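Local coordinates for protein Amuc_1100 (PDB 6KNY) that is of unknown function but is probably an envelope protein of Akkermansia muciniphila, anchored to the membrane by a transmembrane helix that this construct lacks, at residues A[194-198]-A[199-203]. Sequence-based numbering, arbitrary orientation.
Sequences TGMQD and YLFTV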
loop_
_atom_site.group_PDB
_atom_site.type_symbol
_atom_site.label_atom_id
_atom_site.label_comp_id
_atom_site.label_asym_id
_atom_site.label_seq_id
_atom_site.Cartn_x
_atom_site.Cartn_y
_atom_site.Cartn_z
ATOM N N THR A 194 0.251 -3.373 10.574
ATOM C CA THR A 194 1.269 -2.826 11.453
ATOM C C THR A 194 2.401 -3.794 11.741
ATOM O O THR A 194 3.407 -3.386 12.325
ATOM C CB THR A 194 0.632 -2.378 12.764
ATOM O OG1 THR A 194 -0.035 -3.491 13.376
ATOM C CG2 THR A 194 -0.382 -1.264 12.487
ATOM N N GLY A 195 2.264 -5.053 11.339
ATOM C CA GLY A 195 3.318 -6.029 11.485
ATOM C C GLY A 195 4.186 -6.195 10.265
ATOM O O GLY A 195 4.989 -7.125 10.225
ATOM N N MET A 196 4.043 -5.324 9.271
ATOM C CA MET A 196 4.869 -5.355 8.071
ATOM C C MET A 196 6.350 -5.315 8.414
ATOM O O MET A 196 6.792 -4.540 9.264
ATOM C CB MET A 196 4.543 -4.157 7.177
ATOM C CG MET A 196 3.146 -4.117 6.637
ATOM S SD MET A 196 3.143 -4.789 4.979
ATOM C CE MET A 196 2.641 -6.464 5.342
ATOM N N GLN A 197 7.118 -6.109 7.681
ATOM C CA GLN A 197 8.523 -6.378 7.957
ATOM C C GLN A 197 9.451 -5.367 7.294
ATOM O O GLN A 197 10.399 -4.876 7.920
ATOM C CB GLN A 197 8.867 -7.794 7.473
ATOM C CG GLN A 197 7.704 -8.825 7.579
ATOM C CD GLN A 197 6.556 -8.610 6.561
ATOM O OE1 GLN A 197 6.778 -8.253 5.396
ATOM N NE2 GLN A 197 5.325 -8.823 7.014
ATOM N N ASP A 198 9.169 -5.030 6.033
ATOM C CA ASP A 198 10.075 -4.264 5.197
ATOM C C ASP A 198 9.592 -2.853 4.922
ATOM O O ASP A 198 10.362 -2.046 4.398
ATOM C CB ASP A 198 10.260 -4.966 3.844
ATOM C CG ASP A 198 11.054 -6.268 3.944
ATOM O OD1 ASP A 198 11.853 -6.431 4.896
ATOM O OD2 ASP A 198 10.851 -7.136 3.064
ATOM N N TYR A 199 8.334 -2.551 5.234
ATOM C CA TYR A 199 7.728 -1.268 4.918
ATOM C C TYR A 199 6.989 -0.773 6.148
ATOM O O TYR A 199 6.284 -1.548 6.798
ATOM C CB TYR A 199 6.770 -1.396 3.727
ATOM C CG TYR A 199 7.450 -1.768 2.426
ATOM C CD1 TYR A 199 8.110 -0.809 1.664
ATOM C CD2 TYR A 199 7.420 -3.077 1.950
ATOM C CE1 TYR A 199 8.705 -1.140 0.457
ATOM C CE2 TYR A 199 8.023 -3.421 0.748
ATOM C CZ TYR A 199 8.670 -2.454 0.014
ATOM O OH TYR A 199 9.278 -2.788 -1.178
ATOM N N LEU A 200 7.150 0.513 6.468
ATOM C CA LEU A 200 6.539 1.108 7.658
ATOM C C LEU A 200 5.283 1.887 7.260
ATOM O O LEU A 200 5.373 2.968 6.662
ATOM C CB LEU A 200 7.540 2.013 8.379
ATOM C CG LEU A 200 7.054 2.789 9.621
ATOM C CD1 LEU A 200 6.523 1.845 10.692
ATOM C CD2 LEU A 200 8.231 3.638 10.177
ATOM N N PHE A 201 4.116 1.337 7.592
ATOM C CA PHE A 201 2.839 2.039 7.451
ATOM C C PHE A 201 2.401 2.499 8.829
ATOM O O PHE A 201 2.342 1.692 9.768
ATOM C CB PHE A 201 1.748 1.141 6.859
ATOM C CG PHE A 201 1.926 0.830 5.401
ATOM C CD1 PHE A 201 1.370 1.650 4.429
ATOM C CD2 PHE A 201 2.616 -0.319 4.999
ATOM C CE1 PHE A 201 1.518 1.350 3.075
ATOM C CE2 PHE A 201 2.760 -0.622 3.653
ATOM C CZ PHE A 201 2.206 0.202 2.694
ATOM N N THR A 202 2.107 3.783 8.961
ATOM C CA THR A 202 1.650 4.296 10.237
ATOM C C THR A 202 0.189 4.697 10.096
ATOM O O THR A 202 -0.267 5.046 9.005
ATOM C CB THR A 202 2.535 5.463 10.704
ATOM O OG1 THR A 202 2.206 5.787 12.066
ATOM C CG2 THR A 202 2.328 6.688 9.818
ATOM N N VAL A 203 -0.564 4.568 11.183
ATOM C CA VAL A 203 -2.018 4.713 11.131
ATOM C C VAL A 203 -2.361 6.159 11.460
ATOM O O VAL A 203 -2.188 6.607 12.597
ATOM C CB VAL A 203 -2.725 3.745 12.087
ATOM C CG1 VAL A 203 -4.226 4.052 12.141
ATOM C CG2 VAL A 203 -2.492 2.302 11.656
#
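Met196 and Phe201 meet because both first torsions set CG beside the backbone N (chi1 -63° and -72°), while the bend at chi2 of Met196 turns SD off from the phenyl ring, leaving CG as its nearest atom. CG of Met196 comes obliquely to the ring, 4.2 Å from CD2 of Phe201. SD of Met196 stands 5.5 Å from the centroid of the Phe201 ring, 70° off its normal, a Met-aromatic contact made obliquely. Closer to the turn, CB of Met196 lies 3.2 Å from the carbonyl O of Tyr199. The ring of Tyr199 folds back on the preceding peptide: Asp198 O lies over one face, 3.5 Å from CG of Tyr199, and that same carbonyl accepts a hydrogen bond from Ser62. Outside the loop, Tyr199 rests on Lys125 and Ala126 and Phe201 on Leu130, all of helix 117-134. With an alanine here in place of Tyr199, the Asp198 carbonyl would probably lose its ring cover and a gap would open toward Lys125 and Ala126. At the far end, CG2 of Thr194 touches CG2 of Val203 at 4.2 Å. The loop is a tight alpha-to-beta connection: the chain leaves helix 183-194 and doubles back into edge strand 201-210, antiparallel to strand 265-276 in a mixed, mostly antiparallel sheet packed with helices.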